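Local coordinates for protein cytosol aminopeptidase (Coxiella burnetii, PDB 3IJ3) that probably removes amino acids from the N-terminus of peptides as a manganese-dependent metalloaminopeptidase of the M17 family, at residues Y220-A225 with R336-D341; V318-R321 with T325-I328; T246-G251 with A344-E349; S187-A192 with I300-N305. All coordinates share one frame; numbering follows the deposited sequence. Where two conformers were deposited one is given.

Contact 1 of 4, residues Y220-A225 with R336-D341; sequences YAVGRA and RVVLAD. With SO4 (sulfate ion), chain D; SO4 (sulfate ion), chain F.
In the M17 catalytic domain, helix 217-223 packs against the first turns of helix 335-347, and Val222 meets Val337 and Val338 where the two come together. The isopropyl group of Val222 does the work on its side. Its CB sits 3.5 Å from Val338 CG1, and that methyl also rests against CG1 and CG2 of Val222, so it fits against the whole fork of the branch. The two valine side chains meet at about a right angle. Val222 CG2, which lies anti to its own carbonyl carbon, reaches past this methyl to Val337 CG1 at 3.8 Å. Val222 also touches Val303, Asn305 and Glu334, the last a ligand of the lithium ion in this crystal.

At the start of the second helix, Arg336 faces a different environment. One sulfate oxygen, O2 of the chain D ion, takes both the backbone N and NE of Arg336, each at 2.8 Å, while NH2 gives a nearly straight bond (167°) to O4 of the same ion. A bend at chi3 (65°) turns the guanidinium so that its edge, NE and NH2, faces this sulfate. The chain F sulfate approaches another edge, near the guanidinium plane, and its O3 accepts from both NH1 and NH2. The helix start thus combines a buried, apolar valine contact with an arginine that holds two sulfates, probably from the crystallisation liquor, that may balance its charge.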
loop_
_atom_site.group_PDB
_atom_site.type_symbol
_atom_site.label_atom_id
_atom_site.label_comp_id
_atom_site.label_asym_id
_atom_site.label_seq_id
_atom_site.Cartn_x
_atom_site.Cartn_y
_atom_site.Cartn_z
ATOM N N TYR A 220 -15.707 8.370 -28.131
ATOM C CA TYR A 220 -14.420 8.699 -28.695
ATOM C C TYR A 220 -13.377 9.061 -27.627
ATOM O O TYR A 220 -12.248 8.579 -27.679
ATOM C CB TYR A 220 -14.537 9.828 -29.708
ATOM C CG TYR A 220 -13.204 10.246 -30.240
ATOM C CD1 TYR A 220 -12.560 9.473 -31.185
ATOM C CD2 TYR A 220 -12.563 11.398 -29.774
ATOM C CE1 TYR A 220 -11.288 9.833 -31.672
ATOM C CE2 TYR A 220 -11.309 11.757 -30.250
ATOM C CZ TYR A 220 -10.688 10.973 -31.200
ATOM O OH TYR A 220 -9.438 11.313 -31.657
ATOM N N ALA A 221 -13.751 9.894 -26.665
ATOM C CA ALA A 221 -12.790 10.336 -25.626
ATOM C C ALA A 221 -12.204 9.152 -24.855
ATOM O O ALA A 221 -10.987 9.073 -24.642
ATOM C CB ALA A 221 -13.451 11.357 -24.664
ATOM N N VAL A 222 -13.056 8.210 -24.482
ATOM C CA VAL A 222 -12.599 7.034 -23.732
ATOM C C VAL A 222 -11.678 6.157 -24.555
ATOM O O VAL A 222 -10.636 5.755 -24.083
ATOM C CB VAL A 222 -13.787 6.212 -23.178
ATOM C CG1 VAL A 222 -13.357 4.869 -22.621
ATOM C CG2 VAL A 222 -14.526 7.005 -22.111
ATOM N N GLY A 223 -12.047 5.885 -25.797
ATOM C CA GLY A 223 -11.264 4.987 -26.613
ATOM C C GLY A 223 -10.162 5.531 -27.470
ATOM O O GLY A 223 -9.438 4.742 -28.075
ATOM N N ARG A 224 -9.925 6.839 -27.446
ATOM C CA ARG A 224 -8.983 7.420 -28.394
ATOM C C ARG A 224 -7.521 7.054 -28.198
ATOM O O ARG A 224 -6.757 7.162 -29.146
ATOM C CB ARG A 224 -9.130 8.925 -28.443
ATOM C CG ARG A 224 -8.598 9.560 -27.248
ATOM C CD ARG A 224 -8.871 11.077 -27.226
ATOM N NE ARG A 224 -7.996 11.633 -26.219
ATOM C CZ ARG A 224 -8.261 12.673 -25.437
ATOM N NH1 ARG A 224 -9.440 13.307 -25.485
ATOM N NH2 ARG A 224 -7.352 13.034 -24.538
ATOM N N ALA A 225 -7.137 6.615 -26.991
ATOM C CA ALA A 225 -5.761 6.258 -26.697
ATOM C C ALA A 225 -5.374 4.879 -27.174
ATOM O O ALA A 225 -4.200 4.588 -27.271
ATOM C CB ALA A 225 -5.487 6.364 -25.170
ATOM N N ARG A 336 -19.552 3.705 -17.929
ATOM C CA ARG A 336 -20.757 4.550 -17.845
ATOM C C ARG A 336 -20.668 5.734 -18.803
ATOM O O ARG A 336 -21.691 6.213 -19.297
ATOM C CB ARG A 336 -20.963 5.008 -16.407
ATOM C CG ARG A 336 -19.969 6.027 -15.912
ATOM C CD ARG A 336 -19.875 6.106 -14.381
ATOM N NE ARG A 336 -19.359 4.881 -13.793
ATOM C CZ ARG A 336 -19.105 4.731 -12.485
ATOM N NH1 ARG A 336 -19.331 5.717 -11.615
ATOM N NH2 ARG A 336 -18.654 3.579 -12.033
ATOM N N VAL A 337 -19.435 6.223 -19.037
ATOM C CA VAL A 337 -19.211 7.368 -19.964
ATOM C C VAL A 337 -19.568 6.967 -21.414
ATOM O O VAL A 337 -20.315 7.694 -22.097
ATOM C CB VAL A 337 -17.784 7.927 -19.851
ATOM C CG1 VAL A 337 -17.517 9.043 -20.894
ATOM C CG2 VAL A 337 -17.507 8.443 -18.417
ATOM N N VAL A 338 -19.104 5.790 -21.850
ATOM C CA VAL A 338 -19.408 5.351 -23.218
ATOM C C VAL A 338 -20.878 4.964 -23.334
ATOM O O VAL A 338 -21.508 5.244 -24.364
ATOM C CB VAL A 338 -18.449 4.273 -23.767
ATOM C CG1 VAL A 338 -16.981 4.784 -23.606
ATOM C CG2 VAL A 338 -18.644 2.890 -23.100
ATOM N N LEU A 339 -21.427 4.363 -22.283
ATOM C CA LEU A 339 -22.856 3.992 -22.273
ATOM C C LEU A 339 -23.764 5.220 -22.359
ATOM O O LEU A 339 -24.832 5.152 -22.949
ATOM C CB LEU A 339 -23.210 3.173 -21.033
ATOM C CG LEU A 339 -22.707 1.737 -21.050
ATOM C CD1 LEU A 339 -22.937 1.076 -19.680
ATOM C CD2 LEU A 339 -23.369 0.935 -22.173
ATOM N N ALA A 340 -23.346 6.331 -21.755
ATOM C CA ALA A 340 -24.140 7.577 -21.780
ATOM C C ALA A 340 -24.480 8.018 -23.198
ATOM O O ALA A 340 -25.604 8.458 -23.463
ATOM C CB ALA A 340 -23.406 8.716 -21.028
ATOM N N ASP A 341 -23.514 7.914 -24.108
ATOM C CA ASP A 341 -23.762 8.258 -25.503
ATOM C C ASP A 341 -24.692 7.267 -26.193
ATOM O O ASP A 341 -25.538 7.668 -26.989
ATOM C CB ASP A 341 -22.461 8.367 -26.286
ATOM C CG ASP A 341 -21.847 9.758 -26.223
ATOM O OD1 ASP A 341 -22.429 10.659 -25.581
ATOM O OD2 ASP A 341 -20.805 9.955 -26.891
HETATM S S SO4 D . -17.829 1.598 -15.271
HETATM O O1 SO4 D . -16.496 1.535 -15.857
HETATM O O2 SO4 D . -18.321 2.960 -15.520
HETATM O O3 SO4 D . -18.616 0.562 -15.914
HETATM O O4 SO4 D . -17.765 1.362 -13.813
HETATM S S SO4 F . -18.080 4.926 -8.289
HETATM O O1 SO4 F . -16.742 4.463 -7.920
HETATM O O2 SO4 F . -18.014 6.200 -8.999
HETATM O O3 SO4 F . -18.810 3.961 -9.086
HETATM O O4 SO4 F . -18.826 5.118 -7.040
#

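Contact 2 of 4, residues V318-R321 with T325-I328; sequences VQTR and TIEI
Val318 and Ile326 face each other as an antiparallel hydrogen-bonded pair in the small hairpin of strands 317-319 and 325-327. Val318 N gives to Ile326 O at 2.8 Å and Ile326 N returns a bond to Val318 O at 3.0 Å.

The side chains sort onto two faces. On the face of Val318 and Ile326, Val318 CG2 meets Ile328 CG1 at 3.7 Å, with Ile328 CD1 slightly farther off. Ile326 is stretched out (chi2 164°), and this sends CD1 along the hairpin to Thr320 CG2. The two side chains meet at about a right angle, and the 3.3 Å between Ile326 CD1 and Thr320 CG2 is tighter than normal van der Waals contact, although so short a value is somewhat doubtful as a measure of the packing. Thr320 turns its methyl to the isoleucine and uses OG1 for a hydrogen bond with Lys324 O in the turn.

Across on the other face, Gln319 and Thr325 run side by side in the same direction. The bend at chi2 (-70°) carries the glutamine amide alongside the Thr325 methyl, with Gln319 OE1 3.7 Å from Thr325 CG2. Thr325 OG1 is hydrogen-bonded to Tyr143 O of a second subunit. Each threonine therefore divides its labour: the methyl packs within the hairpin, while the hydroxyl ties down the turn at Thr320 and the subunit interface at Thr325.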
loop_
_atom_site.group_PDB
_atom_site.type_symbol
_atom_site.label_atom_id
_atom_site.label_comp_id
_atom_site.label_asym_id
_atom_site.label_seq_id
_atom_site.Cartn_x
_atom_site.Cartn_y
_atom_site.Cartn_z
ATOM N N VAL A 318 -15.540 15.967 -20.829
ATOM C CA VAL A 318 -15.936 15.253 -22.024
ATOM C C VAL A 318 -17.330 15.693 -22.411
ATOM O O VAL A 318 -18.209 15.782 -21.558
ATOM C CB VAL A 318 -15.925 13.740 -21.734
ATOM C CG1 VAL A 318 -16.504 12.942 -22.885
ATOM C CG2 VAL A 318 -14.470 13.280 -21.365
ATOM N N GLN A 319 -17.500 16.037 -23.690
ATOM C CA GLN A 319 -18.789 16.420 -24.228
ATOM C C GLN A 319 -19.567 15.132 -24.470
ATOM O O GLN A 319 -18.976 14.063 -24.589
ATOM C CB GLN A 319 -18.626 17.181 -25.545
ATOM C CG GLN A 319 -17.772 18.467 -25.442
ATOM C CD GLN A 319 -18.463 19.587 -24.666
ATOM O OE1 GLN A 319 -19.672 19.749 -24.756
ATOM N NE2 GLN A 319 -17.681 20.382 -23.923
ATOM N N THR A 320 -20.888 15.227 -24.523
ATOM C CA THR A 320 -21.722 14.043 -24.762
ATOM C C THR A 320 -22.747 14.290 -25.869
ATOM O O THR A 320 -23.068 15.416 -26.202
ATOM C CB THR A 320 -22.519 13.624 -23.495
ATOM O OG1 THR A 320 -23.394 14.685 -23.118
ATOM C CG2 THR A 320 -21.603 13.260 -22.313
ATOM N N ARG A 321 -23.270 13.207 -26.420
ATOM C CA ARG A 321 -24.298 13.298 -27.433
ATOM C C ARG A 321 -25.555 13.988 -26.880
ATOM O O ARG A 321 -26.266 14.655 -27.621
ATOM C CB ARG A 321 -24.627 11.912 -27.962
ATOM C CG ARG A 321 -25.674 11.906 -29.077
ATOM C CD ARG A 321 -25.644 10.619 -29.808
ATOM N NE ARG A 321 -26.564 10.566 -30.945
ATOM C CZ ARG A 321 -26.343 11.138 -32.124
ATOM N NH1 ARG A 321 -25.282 11.893 -32.321
ATOM N NH2 ARG A 321 -27.229 10.995 -33.111
ATOM N N THR A 325 -22.137 17.990 -20.008
ATOM C CA THR A 325 -20.668 17.916 -19.873
ATOM C C THR A 325 -20.338 17.009 -18.678
ATOM O O THR A 325 -20.986 17.100 -17.646
ATOM C CB THR A 325 -20.022 19.288 -19.718
ATOM O OG1 THR A 325 -20.663 20.024 -18.675
ATOM C CG2 THR A 325 -20.123 20.054 -21.058
ATOM N N ILE A 326 -19.326 16.154 -18.832
ATOM C CA ILE A 326 -18.901 15.245 -17.773
ATOM C C ILE A 326 -17.458 15.544 -17.382
ATOM O O ILE A 326 -16.570 15.539 -18.237
ATOM C CB ILE A 326 -18.889 13.801 -18.258
ATOM C CG1 ILE A 326 -20.252 13.403 -18.825
ATOM C CG2 ILE A 326 -18.505 12.879 -17.131
ATOM C CD1 ILE A 326 -20.118 12.135 -19.641
ATOM N N GLU A 327 -17.241 15.828 -16.114
ATOM C CA GLU A 327 -15.904 16.018 -15.599
ATOM C C GLU A 327 -15.399 14.636 -15.206
ATOM O O GLU A 327 -16.010 13.950 -14.362
ATOM C CB GLU A 327 -15.878 16.945 -14.397
ATOM C CG GLU A 327 -14.423 17.155 -13.883
ATOM C CD GLU A 327 -14.315 18.053 -12.670
ATOM O OE1 GLU A 327 -15.331 18.238 -11.947
ATOM O OE2 GLU A 327 -13.186 18.578 -12.432
ATOM N N ILE A 328 -14.269 14.239 -15.762
ATOM C CA ILE A 328 -13.693 12.938 -15.458
ATOM C C ILE A 328 -12.914 12.997 -14.150
ATOM O O ILE A 328 -11.867 13.673 -14.037
ATOM C CB ILE A 328 -12.752 12.448 -16.580
ATOM C CG1 ILE A 328 -13.490 12.405 -17.929
ATOM C CG2 ILE A 328 -12.137 11.050 -16.213
ATOM C CD1 ILE A 328 -14.797 11.546 -17.913
#

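Contact 3 of 4, residues T246-G251 with A344-E349; sequences TLVGKG and AEAVKE. With SO4 (sulfate ion), chain D.
Thr246 and Ala346 make the close part of this contact, the methyl of the threonine set against the methyl of the alanine. Thr246 CG2 and Ala346 CB are 3.7 Å apart. Val248, two residues along the strand and on the same side, is more loosely engaged: its CG2 comes only to 4.5 Å from Ala346 CB. Val248 also touches Leu339 and Ala342, earlier in the same helix. Leu299 of the neighbouring strand touches both Thr246 and Ala346 and helps close this patch.

On its polar side the contact is held through water. With chi1 at -59°, Thr246 carries CG2 anti to the backbone N, against the alanine methyl, and leaves OG1 anti to the carbonyl carbon, pointing to the water. That hydroxyl donates to the water over 2.7 Å, and the water passes its own hydrogens to Ala346 O at 2.8 Å and Glu349 OE1 at 2.6 Å. Direct reach fails here, since Thr246 OG1 and Glu349 OE1 stand 4.4 Å apart. The water thus spans the gap and links Ala346 and Glu349 to the strand. Glu349 is steadied by salt bridges as well, from OE2 to Lys236 and from OE1 to Arg297.

Farther along, where the strand is interrupted, the extended side chain of Lys250 reaches a sulfate, NZ to O3 at 3.0 Å, and also pairs with Asp273. A helix laid over a central strand that carries a lysine of the metal site belongs to the alpha/beta catalytic domain of M17 aminopeptidases.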
loop_
_atom_site.group_PDB
_atom_site.type_symbol
_atom_site.label_atom_id
_atom_site.label_comp_id
_atom_site.label_asym_id
_atom_site.label_seq_id
_atom_site.Cartn_x
_atom_site.Cartn_y
_atom_site.Cartn_z
ATOM N N THR A 246 -34.865 -1.737 -27.220
ATOM C CA THR A 246 -33.489 -1.375 -27.517
ATOM C C THR A 246 -32.562 -1.903 -26.434
ATOM O O THR A 246 -32.779 -1.653 -25.222
ATOM C CB THR A 246 -33.316 0.165 -27.684
ATOM O OG1 THR A 246 -34.154 0.631 -28.754
ATOM C CG2 THR A 246 -31.792 0.554 -27.953
ATOM N N LEU A 247 -31.538 -2.645 -26.872
ATOM C CA LEU A 247 -30.554 -3.255 -26.005
ATOM C C LEU A 247 -29.236 -2.504 -26.163
ATOM O O LEU A 247 -28.839 -2.159 -27.279
ATOM C CB LEU A 247 -30.343 -4.713 -26.393
ATOM C CG LEU A 247 -31.594 -5.596 -26.485
ATOM C CD1 LEU A 247 -31.189 -7.057 -26.883
ATOM C CD2 LEU A 247 -32.418 -5.568 -25.190
ATOM N N VAL A 248 -28.595 -2.232 -25.038
ATOM C CA VAL A 248 -27.346 -1.517 -25.001
ATOM C C VAL A 248 -26.327 -2.333 -24.211
ATOM O O VAL A 248 -26.617 -2.844 -23.131
ATOM C CB VAL A 248 -27.547 -0.151 -24.377
ATOM C CG1 VAL A 248 -26.193 0.631 -24.323
ATOM C CG2 VAL A 248 -28.621 0.658 -25.129
ATOM N N GLY A 249 -25.122 -2.493 -24.752
ATOM C CA GLY A 249 -24.097 -3.248 -24.054
ATOM C C GLY A 249 -22.711 -2.609 -24.044
ATOM O O GLY A 249 -22.226 -2.150 -25.065
ATOM N N LYS A 250 -22.086 -2.597 -22.873
ATOM C CA LYS A 250 -20.751 -2.030 -22.692
ATOM C C LYS A 250 -19.694 -2.915 -23.347
ATOM O O LYS A 250 -19.447 -4.036 -22.897
ATOM C CB LYS A 250 -20.471 -1.855 -21.201
ATOM C CG LYS A 250 -19.032 -1.404 -20.844
ATOM C CD LYS A 250 -18.831 -1.438 -19.336
ATOM C CE LYS A 250 -17.353 -1.414 -18.949
ATOM N NZ LYS A 250 -17.186 -1.591 -17.452
ATOM N N GLY A 251 -19.051 -2.388 -24.393
ATOM C CA GLY A 251 -18.038 -3.106 -25.142
ATOM C C GLY A 251 -16.624 -2.625 -24.888
ATOM O O GLY A 251 -15.907 -2.305 -25.831
ATOM N N ALA A 344 -28.190 8.016 -24.857
ATOM C CA ALA A 344 -28.690 9.267 -25.421
ATOM C C ALA A 344 -29.237 9.002 -26.825
ATOM O O ALA A 344 -30.258 9.579 -27.235
ATOM C CB ALA A 344 -27.572 10.344 -25.457
ATOM N N GLU A 345 -28.563 8.131 -27.562
ATOM C CA GLU A 345 -29.034 7.749 -28.898
ATOM C C GLU A 345 -30.311 6.905 -28.822
ATOM O O GLU A 345 -31.273 7.146 -29.564
ATOM C CB GLU A 345 -27.943 6.984 -29.636
ATOM C CG GLU A 345 -28.354 6.460 -31.015
ATOM C CD GLU A 345 -28.632 7.539 -32.052
ATOM O OE1 GLU A 345 -28.516 8.753 -31.772
ATOM O OE2 GLU A 345 -28.986 7.156 -33.191
ATOM N N ALA A 346 -30.330 5.920 -27.927
ATOM C CA ALA A 346 -31.482 5.044 -27.763
ATOM C C ALA A 346 -32.761 5.821 -27.426
ATOM O O ALA A 346 -33.835 5.525 -27.951
ATOM C CB ALA A 346 -31.204 4.002 -26.650
ATOM N N VAL A 347 -32.648 6.800 -26.541
ATOM C CA VAL A 347 -33.828 7.545 -26.076
ATOM C C VAL A 347 -34.496 8.415 -27.152
ATOM O O VAL A 347 -35.686 8.691 -27.061
ATOM C CB VAL A 347 -33.541 8.417 -24.810
ATOM C CG1 VAL A 347 -33.189 7.541 -23.609
ATOM C CG2 VAL A 347 -32.507 9.450 -25.093
ATOM N N LYS A 348 -33.737 8.842 -28.159
ATOM C CA LYS A 348 -34.273 9.686 -29.230
ATOM C C LYS A 348 -35.480 9.083 -29.941
ATOM O O LYS A 348 -36.332 9.812 -30.433
ATOM C CB LYS A 348 -33.193 10.007 -30.267
ATOM C CG LYS A 348 -32.093 10.934 -29.776
ATOM C CD LYS A 348 -31.089 11.209 -30.896
ATOM C CE LYS A 348 -29.937 12.096 -30.431
ATOM N NZ LYS A 348 -30.342 13.509 -30.116
ATOM N N GLU A 349 -35.556 7.760 -29.994
ATOM C CA GLU A 349 -36.670 7.065 -30.650
ATOM C C GLU A 349 -37.884 6.825 -29.744
ATOM O O GLU A 349 -38.875 6.234 -30.194
ATOM C CB GLU A 349 -36.190 5.697 -31.167
ATOM C CG GLU A 349 -35.150 5.774 -32.253
ATOM C CD GLU A 349 -34.781 4.419 -32.819
ATOM O OE1 GLU A 349 -34.536 3.479 -32.023
ATOM O OE2 GLU A 349 -34.683 4.311 -34.071
HETATM S S SO4 D . -17.829 1.598 -15.271
HETATM O O1 SO4 D . -16.496 1.535 -15.857
HETATM O O2 SO4 D . -18.321 2.960 -15.520
HETATM O O3 SO4 D . -18.616 0.562 -15.914
HETATM O O4 SO4 D . -17.765 1.362 -13.813
HETATM O O HOH W 1 -33.938 3.189 -29.492
#

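Contact 4 of 4, residues S187-A192 with I300-N305; sequences SELAQA and IPAVEN
Helix 186-200 runs over strand 295-305 with no hydrogen bond between segments 187-192 and 300-305, and the backbones come nearest at Leu189 and Ala302, whose CA atoms are 7.3 Å apart. Leu189 spans the distance.

One methyl, Leu189 CD2, makes both contacts. It lies 4.0 Å from Ile300 CG2 and the same 4.0 Å from Ala302 CB, so it rests between two residues that project from one side of the strand. Pro301, between them, turns to the other side. Leu189 gets there with chi1 at -172°, CG trans to the backbone N, which carries the branch off the helix onto the strand. Ile300 answers with its short branch: CG2 meets the leucine while CG1 leads elsewhere, and the two side chains slant across each other. Ala302 meets it with CB alone.

Neighbouring elements pack around the same leucine. Leu189 also touches Cys253 and Ala277, the latter on helix 275-289, and Ile300 packs on that same alanine and on Ile233 of the adjacent strand. Farther along the strand, Asn305 ND2 is hydrogen-bonded to Asp255 OD1, a residue of the lithium site, and Glu304, in one of its two conformers, forms a salt bridge with Arg313 of a third subunit.

Where helix and strand meet, the chemistry is wholly apolar. Methyl groups at ordinary van der Waals distance hold them together by dispersion and exclusion of water, while the strand's polar residues act beyond this patch.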
loop_
_atom_site.group_PDB
_atom_site.type_symbol
_atom_site.label_atom_id
_atom_site.label_comp_id
_atom_site.label_asym_id
_atom_site.label_seq_id
_atom_site.Cartn_x
_atom_site.Cartn_y
_atom_site.Cartn_z
ATOM N N SER A 187 -13.008 -3.882 -33.608
ATOM C CA SER A 187 -13.259 -4.403 -34.951
ATOM C C SER A 187 -13.764 -5.833 -34.915
ATOM O O SER A 187 -14.709 -6.177 -35.618
ATOM C CB SER A 187 -11.984 -4.340 -35.800
ATOM O OG SER A 187 -11.566 -2.999 -35.967
ATOM N N GLU A 188 -13.143 -6.665 -34.079
ATOM C CA GLU A 188 -13.545 -8.065 -33.966
ATOM C C GLU A 188 -14.946 -8.195 -33.355
ATOM O O GLU A 188 -15.718 -9.090 -33.713
ATOM C CB GLU A 188 -12.539 -8.892 -33.174
ATOM C CG GLU A 188 -11.191 -9.072 -33.868
ATOM C CD GLU A 188 -10.249 -7.901 -33.760
ATOM O OE1 GLU A 188 -10.427 -7.000 -32.904
ATOM O OE2 GLU A 188 -9.269 -7.902 -34.534
ATOM N N LEU A 189 -15.258 -7.305 -32.429
ATOM C CA LEU A 189 -16.574 -7.285 -31.801
ATOM C C LEU A 189 -17.602 -6.872 -32.866
ATOM O O LEU A 189 -18.671 -7.491 -32.993
ATOM C CB LEU A 189 -16.570 -6.353 -30.605
ATOM C CG LEU A 189 -17.784 -6.326 -29.701
ATOM C CD1 LEU A 189 -18.123 -7.771 -29.233
ATOM C CD2 LEU A 189 -17.540 -5.374 -28.516
ATOM N N ALA A 190 -17.278 -5.843 -33.647
ATOM C CA ALA A 190 -18.163 -5.440 -34.749
ATOM C C ALA A 190 -18.384 -6.591 -35.732
ATOM O O ALA A 190 -19.521 -6.826 -36.185
ATOM C CB ALA A 190 -17.596 -4.205 -35.484
ATOM N N GLN A 191 -17.303 -7.325 -36.066
ATOM C CA GLN A 191 -17.427 -8.464 -36.957
ATOM C C GLN A 191 -18.342 -9.554 -36.382
ATOM O O GLN A 191 -19.142 -10.170 -37.109
ATOM C CB GLN A 191 -16.039 -9.035 -37.301
ATOM C CG GLN A 191 -16.099 -10.226 -38.259
ATOM C CD GLN A 191 -16.861 -9.892 -39.563
ATOM O OE1 GLN A 191 -17.863 -10.547 -39.907
ATOM N NE2 GLN A 191 -16.429 -8.829 -40.245
ATOM N N ALA A 192 -18.230 -9.806 -35.079
ATOM C CA ALA A 192 -19.074 -10.810 -34.444
ATOM C C ALA A 192 -20.558 -10.414 -34.574
ATOM O O ALA A 192 -21.426 -11.248 -34.857
ATOM C CB ALA A 192 -18.675 -10.986 -32.940
ATOM N N ILE A 300 -23.893 -1.011 -29.238
ATOM C CA ILE A 300 -22.689 -1.385 -28.496
ATOM C C ILE A 300 -21.528 -0.406 -28.750
ATOM O O ILE A 300 -20.988 -0.347 -29.871
ATOM C CB ILE A 300 -22.198 -2.809 -28.878
ATOM C CG1 ILE A 300 -23.215 -3.866 -28.457
ATOM C CG2 ILE A 300 -20.813 -3.094 -28.282
ATOM C CD1 ILE A 300 -22.941 -5.279 -29.077
ATOM N N PRO A 301 -21.190 0.409 -27.730
ATOM C CA PRO A 301 -19.981 1.216 -27.817
ATOM C C PRO A 301 -18.814 0.236 -27.647
ATOM O O PRO A 301 -18.762 -0.509 -26.640
ATOM C CB PRO A 301 -20.086 2.190 -26.653
ATOM C CG PRO A 301 -21.263 1.802 -25.867
ATOM C CD PRO A 301 -22.010 0.740 -26.542
ATOM N N ALA A 302 -17.893 0.228 -28.599
ATOM C CA ALA A 302 -16.768 -0.724 -28.589
ATOM C C ALA A 302 -15.458 0.061 -28.570
ATOM O O ALA A 302 -15.134 0.791 -29.521
ATOM C CB ALA A 302 -16.868 -1.674 -29.786
ATOM N N VAL A 303 -14.745 -0.052 -27.459
ATOM C CA VAL A 303 -13.506 0.688 -27.266
ATOM C C VAL A 303 -12.505 -0.072 -26.403
ATOM O O VAL A 303 -12.832 -1.122 -25.824
ATOM C CB VAL A 303 -13.815 1.977 -26.442
ATOM C CG1 VAL A 303 -14.987 2.810 -27.007
ATOM C CG2 VAL A 303 -14.127 1.649 -24.948
ATOM N N GLU A 304 -11.259 0.412 -26.385
ATOM C CA GLU A 304 -10.268 -0.063 -25.422
ATOM C C GLU A 304 -9.991 1.145 -24.540
ATOM O O GLU A 304 -9.900 2.265 -25.050
ATOM C CB GLU A 304 -8.938 -0.549 -26.056
ATOM C CG GLU A 304 -7.891 -1.074 -24.979
ATOM C CD GLU A 304 -6.666 -1.839 -25.568
ATOM O OE1 GLU A 304 -6.686 -2.122 -26.789
ATOM O OE2 GLU A 304 -5.684 -2.162 -24.805
ATOM N N ASN A 305 -9.899 0.940 -23.226
ATOM C CA ASN A 305 -9.540 2.015 -22.299
ATOM C C ASN A 305 -8.052 1.836 -22.065
ATOM O O ASN A 305 -7.638 1.078 -21.201
ATOM C CB ASN A 305 -10.342 1.930 -20.999
ATOM C CG ASN A 305 -10.175 3.158 -20.110
ATOM O OD1 ASN A 305 -9.823 4.253 -20.592
ATOM N ND2 ASN A 305 -10.448 2.990 -18.802
#

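How the contacts relate
All four contacts fall within the catalytic domain. Along the chain come 187-192, 220-225, 246-251, 300-305, the hairpin 318-328, then 336-341 and 344-349. Contacts 1 and 3 share helix 335-347, their centres 14 Å apart, and both touch the chain D sulfate. Contacts 3 and 4 use neighbouring parallel strands, 244-252 and 295-305, of the large sheet, joined by Gly251 O and Val303 N at 3.0 Å. Contact 2 is nested in the loops closed by contacts 1 and 3; the backbone N of Arg321 is probably hydrogen-bonded to Asp341 OD1, its side chain salt-bridged to Glu345. Contacts 2 and 4 lie 21 Å apart without touching. Contacts 1, 3 and 4 interleave, joining sequence-distant elements near the metal site.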